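Local structure of NAD nucleotidase (Haemophilus influenzae, 3ZTV) at residues K208-A213 against Y247-K252; K215-D220 against N253-P258. The protein degrades NAD to adenosine and nicotinamide riboside as a periplasmic, zinc-dependent 5'-nucleotidase with NAD(P) pyrophosphatase activity. All blocks are in the same frame, centred on the assembly; numbering follows the deposited sequence.

How the contacts relate
Both contacts lie on the flank of the mixed sheet that ends in strand 249-252, in the metallophosphoesterase fold, away from the annotated zinc and adenosine sites. The centres of contact 1 and contact 2 are about 10 Å apart. Along the chain the segments alternate: 208-213, 215-220, 247-252, 253-258. Contact 1 packs helix 206-215 on edge strand 249-252. Contact 2 joins the loop that leaves this helix to the turn that leaves this strand. The two meet where Ala213 O lies 3.4 Å from Asn253 CB. Contact 1 thus seats the helix on the sheet edge, and contact 2 continues the packing outward to the second subunit.

Contact 1 (K208-A213 against Y247-K252); sequences KNIEIA and YPLEFK
Ile210 sets its CG2 anti to the backbone N (CG1 at chi1 -71°), and Phe251 sets its ring anti to its own carbonyl carbon (chi1 -58°), beside the backbone N. These torsions bring the CG2 methyl to the ring. The contact is helix-on-sheet packing in the alpha/beta fold of the calcineurin-like phosphoesterases. Helix 206-215 lies on a mixed sheet at one of its edge strands, 249-252. The axes of the two short segments come within 8.8 Å at an angle of 37°, so helix and strand run roughly the same way.

Ile210, Ala213 and Phe251 carry most of the packing, and Leu249 adds a smaller contact. The CG2 methyl of Ile210 meets Phe251 CZ, at the far end of the ring, at 3.5 Å. The approach to the ring is oblique. The second branch of Ile210 passes the ring with CG1 and ends with CD1 3.8 Å from Leu249 CD1. Ile210 therefore serves both inward-turned residues of the strand.

Between them, Glu250 points away from the helix. The backbone of Leu249 pairs with Val261 and that of Phe251 with Val259, which fixes the strand against strand 258-263. Ala213 also touches Val259 and Val261, so the helix rests on both strands. Away from the strand, beside helix 179-191, Lys208 NZ forms a salt bridge of 3.0 Å with Glu211 OE1, on the syn side of the carboxylate. Glu211 OE2 pairs with Lys215. Nearer the strand, Ala213 CB rests obliquely on the Phe251 ring, 3.9 Å from CD2.

Contact 2 (K215-D220 against N253-P258); sequences KVNDID and NPNGEP
A type I beta turn from Asn253 to Gly256 links strands 249-252 and 258-263. It packs against the loop that joins helix 206-215 to strand 221-224. Asn217 and Asn255 meet through their amides, which are stacked with planes 13° apart. Asn217 CG lies 3.3 Å from Asn255 CG. Pro254 comes alongside the end of the helix, with CG 3.7 Å from Lys215 C.

Asn253 holds the turn and the loop together. Its CG sits between the backbone N and the carbonyl carbon (chi1 67°). From there OD1 accepts a bond from Glu257 N at 3.0 Å, with the donor well above the carbonyl plane. ND2 donates to a water at 2.9 Å. That water also donates to Val216 O and accepts from Ile219 N. Two further waters lie between the loop and Pro258 O, near Ile219 O and Asp220 OD1, though not all these acceptors can be served at once.

Asn255 OD1 is hydrogen-bonded to Lys132 N of the second subunit. Asp131 of that subunit packs on Asn217 and Asn255, and its Lys175 on Pro254. Gly256 N bonds to Asn253 O and Asn253 N to Glu257 O, as in a 3:5 beta hairpin with a type I turn and G1 bulge.

Contact 1 (K208-A213 against Y247-K252)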
ATOM      1  N   LYS A 208       6.229  13.766   2.932  1.00  5.90           N
ATOM      2  CA  LYS A 208       6.111  12.332   3.169  1.00  5.61           C
ATOM      3  C   LYS A 208       7.049  11.881   4.287  1.00  5.20           C
ATOM      4  O   LYS A 208       6.678  11.040   5.104  1.00  5.68           O
ATOM      5  CB  LYS A 208       6.361  11.545   1.876  1.00  5.74           C
ATOM      6  CG  LYS A 208       6.330  10.031   2.054  1.00  6.93           C
ATOM      7  CD  LYS A 208       4.959   9.491   2.467  1.00  7.77           C
ATOM      8  CE  LYS A 208       3.905   9.771   1.423  1.00  9.57           C
ATOM      9  NZ  LYS A 208       2.622   9.087   1.764  1.00 12.30           N
ATOM     10  N   ASN A 209       8.249  12.448   4.355  1.00  5.36           N
ATOM     11  CA  ASN A 209       9.186  12.101   5.425  1.00  4.56           C
ATOM     12  C   ASN A 209       8.693  12.538   6.819  1.00  5.19           C
ATOM     13  O   ASN A 209       8.937  11.841   7.814  1.00  5.86           O
ATOM     14  CB  ASN A 209      10.591  12.654   5.149  1.00  5.29           C
ATOM     15  CG  ASN A 209      11.300  11.909   4.039  1.00  4.54           C
ATOM     16  OD1 ASN A 209      10.880  10.809   3.647  1.00  5.10           O
ATOM     17  ND2 ASN A 209      12.395  12.485   3.552  1.00  5.84           N
ATOM     18  N   ILE A 210       8.017  13.685   6.891  1.00  5.44           N
ATOM     19  CA  ILE A 210       7.378  14.126   8.133  1.00  5.11           C
ATOM     20  C   ILE A 210       6.252  13.160   8.524  1.00  6.42           C
ATOM     21  O   ILE A 210       6.086  12.828   9.707  1.00  7.22           O
ATOM     22  CB  ILE A 210       6.885  15.583   7.983  1.00  5.46           C
ATOM     23  CG1 ILE A 210       8.094  16.519   7.944  1.00  7.72           C
ATOM     24  CG2 ILE A 210       5.948  15.960   9.128  1.00  8.83           C
ATOM     25  CD1 ILE A 210       7.786  17.930   7.452  1.00  9.28           C
ATOM     26  N   GLU A 211       5.480  12.699   7.546  1.00  7.15           N
ATOM     27  CA  GLU A 211       4.473  11.681   7.806  1.00  6.88           C
ATOM     28  C   GLU A 211       5.102  10.383   8.335  1.00  5.62           C
ATOM     29  O   GLU A 211       4.605   9.787   9.301  1.00  7.13           O
ATOM     30  CB  GLU A 211       3.653  11.406   6.541  1.00  9.05           C
ATOM     31  CG  GLU A 211       2.412  10.559   6.757  1.00 12.19           C
ATOM     32  CD  GLU A 211       1.654  10.272   5.472  1.00 14.08           C
ATOM     33  OE1 GLU A 211       2.196  10.528   4.376  1.00 14.10           O
ATOM     34  OE2 GLU A 211       0.510   9.778   5.561  1.00 20.47           O
ATOM     35  N   ILE A 212       6.185   9.932   7.707  1.00  6.16           N
ATOM     36  CA  ILE A 212       6.882   8.744   8.170  1.00  5.63           C
ATOM     37  C   ILE A 212       7.344   8.903   9.625  1.00  5.04           C
ATOM     38  O   ILE A 212       7.165   7.988  10.453  1.00  6.41           O
ATOM     39  CB  ILE A 212       8.069   8.398   7.233  1.00  5.26           C
ATOM     40  CG1 ILE A 212       7.554   7.932   5.867  1.00  5.63           C
ATOM     41  CG2 ILE A 212       8.974   7.353   7.854  1.00  6.05           C
ATOM     42  CD1 ILE A 212       8.643   7.777   4.797  1.00  7.03           C
ATOM     43  N   ALA A 213       7.915  10.065   9.942  1.00  5.07           N
ATOM     44  CA  ALA A 213       8.391  10.324  11.301  1.00  5.25           C
ATOM     45  C   ALA A 213       7.281  10.142  12.334  1.00  6.25           C
ATOM     46  O   ALA A 213       7.522   9.645  13.432  1.00  7.85           O
ATOM     47  CB  ALA A 213       8.980  11.718  11.403  1.00  6.56           C
ATOM     48  N   TYR A 247      16.567  23.700  11.234  1.00  6.66           N
ATOM     49  CA  TYR A 247      17.465  22.572  11.033  1.00  7.49           C
ATOM     50  C   TYR A 247      17.835  21.951  12.386  1.00  7.05           C
ATOM     51  O   TYR A 247      18.507  22.598  13.182  1.00  7.63           O
ATOM     52  CB  TYR A 247      18.748  23.050  10.317  1.00  6.95           C
ATOM     53  CG  TYR A 247      19.663  21.907   9.948  1.00  5.90           C
ATOM     54  CD1 TYR A 247      20.602  21.430  10.853  1.00  6.47           C
ATOM     55  CD2 TYR A 247      19.563  21.277   8.708  1.00  5.85           C
ATOM     56  CE1 TYR A 247      21.409  20.348  10.550  1.00  6.66           C
ATOM     57  CE2 TYR A 247      20.376  20.213   8.386  1.00  5.98           C
ATOM     58  CZ  TYR A 247      21.287  19.737   9.319  1.00  7.07           C
ATOM     59  OH  TYR A 247      22.101  18.665   9.035  1.00  7.20           O
ATOM     60  N   PRO A 248      17.380  20.719  12.685  1.00  5.44           N
ATOM     61  CA  PRO A 248      16.422  19.835  12.023  1.00  4.90           C
ATOM     62  C   PRO A 248      15.037  20.012  12.639  1.00  5.27           C
ATOM     63  O   PRO A 248      14.899  20.700  13.652  1.00  6.68           O
ATOM     64  CB  PRO A 248      16.951  18.451  12.405  1.00  5.54           C
ATOM     65  CG  PRO A 248      17.361  18.652  13.851  1.00  5.01           C
ATOM     66  CD  PRO A 248      17.966  20.052  13.872  1.00  6.61           C
ATOM     67  N   LEU A 249      14.028  19.395  12.035  1.00  5.32           N
ATOM     68  CA  LEU A 249      12.729  19.195  12.664  1.00  6.27           C
ATOM     69  C   LEU A 249      12.772  17.983  13.589  1.00  6.02           C
ATOM     70  O   LEU A 249      13.570  17.064  13.387  1.00  6.01           O
ATOM     71  CB  LEU A 249      11.652  18.970  11.602  1.00  7.67           C
ATOM     72  CG  LEU A 249      11.291  20.191  10.758  1.00  7.25           C
ATOM     73  CD1 LEU A 249      10.322  19.780   9.656  1.00  9.38           C
ATOM     74  CD2 LEU A 249      10.702  21.286  11.644  1.00  9.90           C
ATOM     75  N   GLU A 250      11.915  17.998  14.607  1.00  5.59           N
ATOM     76  CA  GLU A 250      11.823  16.898  15.569  1.00  7.57           C
ATOM     77  C   GLU A 250      10.372  16.496  15.795  1.00  7.73           C
ATOM     78  O   GLU A 250       9.513  17.351  15.978  1.00  7.55           O
ATOM     79  CB  GLU A 250      12.445  17.292  16.919  1.00  7.39           C
ATOM     80  CG  GLU A 250      12.379  16.179  17.959  1.00  9.02           C
ATOM     81  CD  GLU A 250      12.946  16.564  19.319  1.00  8.97           C
ATOM     82  OE1 GLU A 250      13.650  17.590  19.439  1.00  9.57           O
ATOM     83  OE2 GLU A 250      12.683  15.809  20.279  1.00 11.60           O
ATOM     84  N   PHE A 251      10.119  15.189  15.790  1.00  6.50           N
ATOM     85  CA  PHE A 251       8.801  14.617  16.036  1.00  6.83           C
ATOM     86  C   PHE A 251       8.899  13.501  17.062  1.00  6.84           C
ATOM     87  O   PHE A 251       9.997  13.121  17.465  1.00  7.31           O
ATOM     88  CB  PHE A 251       8.210  14.089  14.719  1.00  8.34           C
ATOM     89  CG  PHE A 251       8.094  15.146  13.665  1.00  7.11           C
ATOM     90  CD1 PHE A 251       6.982  15.965  13.618  1.00  8.54           C
ATOM     91  CD2 PHE A 251       9.122  15.357  12.750  1.00  8.23           C
ATOM     92  CE1 PHE A 251       6.885  16.974  12.674  1.00  9.11           C
ATOM     93  CE2 PHE A 251       9.032  16.371  11.808  1.00  7.28           C
ATOM     94  CZ  PHE A 251       7.912  17.177  11.768  1.00  8.75           C
ATOM     95  N   LYS A 252       7.744  13.003  17.496  1.00  6.77           N
ATOM     96  CA  LYS A 252       7.656  11.725  18.196  1.00  6.36           C
ATOM     97  C   LYS A 252       6.984  10.701  17.288  1.00  6.89           C
ATOM     98  O   LYS A 252       5.972  11.003  16.643  1.00  7.59           O
ATOM     99  CB  LYS A 252       6.822  11.849  19.478  1.00  8.74           C
ATOM    100  CG  LYS A 252       7.558  12.369  20.705  1.00 10.15           C
ATOM    101  CD  LYS A 252       6.635  12.344  21.935  1.00 10.81           C
ATOM    102  CE  LYS A 252       7.323  12.868  23.190  1.00 11.75           C
ATOM    103  NZ  LYS A 252       8.385  11.950  23.676  1.00 10.51           N
TER

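Contact 2 (K215-D220 against N253-P258)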
ATOM      1  N   LYS A 215       4.323   8.384  11.857  1.00  6.52           N
ATOM      2  CA  LYS A 215       3.509   7.181  11.666  1.00  6.62           C
ATOM      3  C   LYS A 215       4.278   5.873  11.726  1.00  6.03           C
ATOM      4  O   LYS A 215       3.677   4.805  11.794  1.00  8.10           O
ATOM      5  CB  LYS A 215       2.744   7.253  10.342  1.00  9.59           C
ATOM      6  CG  LYS A 215       1.677   8.328  10.307  1.00 11.83           C
ATOM      7  CD  LYS A 215       0.836   8.264   9.043  1.00 16.40           C
ATOM      8  CE  LYS A 215      -0.291   9.288   9.092  1.00 18.72           C
ATOM      9  NZ  LYS A 215      -1.090   9.303   7.833  1.00 23.46           N
ATOM     10  N   VAL A 216       5.603   5.943  11.688  1.00  6.78           N
ATOM     11  CA  VAL A 216       6.443   4.758  11.592  1.00  5.77           C
ATOM     12  C   VAL A 216       7.398   4.710  12.783  1.00  5.94           C
ATOM     13  O   VAL A 216       7.983   5.731  13.150  1.00  6.27           O
ATOM     14  CB  VAL A 216       7.248   4.769  10.261  1.00  6.36           C
ATOM     15  CG1 VAL A 216       8.292   3.667  10.227  1.00  6.00           C
ATOM     16  CG2 VAL A 216       6.308   4.673   9.056  1.00  7.54           C
ATOM     17  N   ASN A 217       7.539   3.527  13.376  1.00  5.95           N
ATOM     18  CA  ASN A 217       8.446   3.327  14.506  1.00  6.64           C
ATOM     19  C   ASN A 217       9.854   2.884  14.103  1.00  5.96           C
ATOM     20  O   ASN A 217      10.080   2.376  12.997  1.00  7.36           O
ATOM     21  CB  ASN A 217       7.863   2.297  15.494  1.00  5.99           C
ATOM     22  CG  ASN A 217       6.547   2.741  16.094  1.00  7.99           C
ATOM     23  OD1 ASN A 217       5.567   1.978  16.131  1.00 11.26           O
ATOM     24  ND2 ASN A 217       6.509   3.973  16.555  1.00  6.32           N
ATOM     25  N   ASP A 218      10.801   3.090  15.014  1.00  6.89           N
ATOM     26  CA  ASP A 218      12.136   2.503  14.948  1.00  6.78           C
ATOM     27  C   ASP A 218      13.113   3.208  13.998  1.00  6.10           C
ATOM     28  O   ASP A 218      14.226   2.726  13.782  1.00  7.74           O
ATOM     29  CB  ASP A 218      12.048   0.999  14.654  1.00 10.01           C
ATOM     30  CG  ASP A 218      11.199   0.259  15.672  1.00 16.31           C
ATOM     31  OD1 ASP A 218      11.412   0.455  16.887  1.00 20.31           O
ATOM     32  OD2 ASP A 218      10.306  -0.491  15.243  1.00 22.18           O
ATOM     33  N   ILE A 219      12.699   4.354  13.464  1.00  5.49           N
ATOM     34  CA  ILE A 219      13.585   5.154  12.600  1.00  5.97           C
ATOM     35  C   ILE A 219      13.970   6.450  13.322  1.00  5.61           C
ATOM     36  O   ILE A 219      13.099   7.199  13.770  1.00  6.83           O
ATOM     37  CB  ILE A 219      12.928   5.451  11.229  1.00  5.50           C
ATOM     38  CG1 ILE A 219      12.597   4.138  10.504  1.00  6.07           C
ATOM     39  CG2 ILE A 219      13.813   6.373  10.374  1.00  5.76           C
ATOM     40  CD1 ILE A 219      11.906   4.347   9.161  1.00  6.77           C
ATOM     41  N   ASP A 220      15.271   6.688  13.441  1.00  5.19           N
ATOM     42  CA  ASP A 220      15.794   7.779  14.267  1.00  5.10           C
ATOM     43  C   ASP A 220      16.032   9.105  13.549  1.00  4.81           C
ATOM     44  O   ASP A 220      15.763  10.173  14.111  1.00  5.06           O
ATOM     45  CB  ASP A 220      17.083   7.315  14.937  1.00  6.04           C
ATOM     46  CG  ASP A 220      16.851   6.108  15.833  1.00  6.77           C
ATOM     47  OD1 ASP A 220      16.070   6.222  16.795  1.00  6.80           O
ATOM     48  OD2 ASP A 220      17.417   5.017  15.601  1.00  6.71           O
ATOM     49  N   ASN A 253       7.529   9.496  17.245  1.00  6.07           N
ATOM     50  CA  ASN A 253       6.863   8.424  16.529  1.00  7.11           C
ATOM     51  C   ASN A 253       5.750   7.827  17.410  1.00  6.35           C
ATOM     52  O   ASN A 253       5.582   8.248  18.565  1.00  7.58           O
ATOM     53  CB  ASN A 253       7.883   7.393  16.018  1.00  6.61           C
ATOM     54  CG  ASN A 253       8.574   6.609  17.132  1.00  5.46           C
ATOM     55  OD1 ASN A 253       8.097   6.561  18.273  1.00  6.13           O
ATOM     56  ND2 ASN A 253       9.698   5.980  16.798  1.00  5.95           N
ATOM     57  N   PRO A 254       4.963   6.873  16.882  1.00  6.17           N
ATOM     58  CA  PRO A 254       3.849   6.340  17.680  1.00  8.48           C
ATOM     59  C   PRO A 254       4.305   5.739  19.009  1.00  7.66           C
ATOM     60  O   PRO A 254       3.533   5.748  19.984  1.00  9.62           O
ATOM     61  CB  PRO A 254       3.242   5.281  16.755  1.00  9.38           C
ATOM     62  CG  PRO A 254       3.516   5.841  15.359  1.00  8.37           C
ATOM     63  CD  PRO A 254       4.898   6.443  15.473  1.00  7.68           C
ATOM     64  N   ASN A 255       5.536   5.245  19.066  1.00  7.61           N
ATOM     65  CA  ASN A 255       6.091   4.666  20.284  1.00  8.02           C
ATOM     66  C   ASN A 255       6.577   5.713  21.282  1.00  9.57           C
ATOM     67  O   ASN A 255       6.923   5.370  22.421  1.00 11.16           O
ATOM     68  CB  ASN A 255       7.210   3.677  19.953  1.00  7.87           C
ATOM     69  CG  ASN A 255       6.674   2.375  19.400  1.00  9.23           C
ATOM     70  OD1 ASN A 255       5.465   2.151  19.411  1.00 10.60           O
ATOM     71  ND2 ASN A 255       7.561   1.514  18.914  1.00 10.22           N
ATOM     72  N   GLY A 256       6.597   6.977  20.867  1.00  6.06           N
ATOM     73  CA  GLY A 256       7.001   8.063  21.740  1.00  8.67           C
ATOM     74  C   GLY A 256       8.469   8.433  21.630  1.00  9.24           C
ATOM     75  O   GLY A 256       8.925   9.314  22.349  1.00 10.62           O
ATOM     76  N   GLU A 257       9.212   7.789  20.724  1.00  7.63           N
ATOM     77  CA  GLU A 257      10.642   8.081  20.560  1.00  8.22           C
ATOM     78  C   GLU A 257      10.869   9.267  19.616  1.00  6.22           C
ATOM     79  O   GLU A 257      10.070   9.502  18.717  1.00  6.47           O
ATOM     80  CB  GLU A 257      11.381   6.837  20.056  1.00 10.48           C
ATOM     81  CG  GLU A 257      11.102   5.582  20.905  1.00 13.98           C
ATOM     82  CD  GLU A 257      11.391   5.766  22.374  1.00 14.93           C
ATOM     83  OE1 GLU A 257      10.996   6.798  22.958  1.00 26.17           O
ATOM     84  OE2 GLU A 257      12.011   4.855  22.967  1.00 30.64           O
ATOM     85  N   PRO A 258      11.945  10.033  19.834  1.00  6.34           N
ATOM     86  CA  PRO A 258      12.214  11.175  18.946  1.00  6.52           C
ATOM     87  C   PRO A 258      12.649  10.734  17.553  1.00  7.29           C
ATOM     88  O   PRO A 258      13.310   9.705  17.407  1.00  6.84           O
ATOM     89  CB  PRO A 258      13.351  11.933  19.650  1.00  8.65           C
ATOM     90  CG  PRO A 258      13.984  10.937  20.575  1.00 11.01           C
ATOM     91  CD  PRO A 258      12.923   9.921  20.934  1.00  7.60           C
TER
HETATM   92  O   HOH W   1      10.513   6.128  13.988  1.00  5.64           O
HETATM   93  O   HOH W   2      12.829   6.915  16.676  1.00  7.10           O
HETATM   94  O   HOH W   3      15.436   8.215  18.598  1.00  9.11           O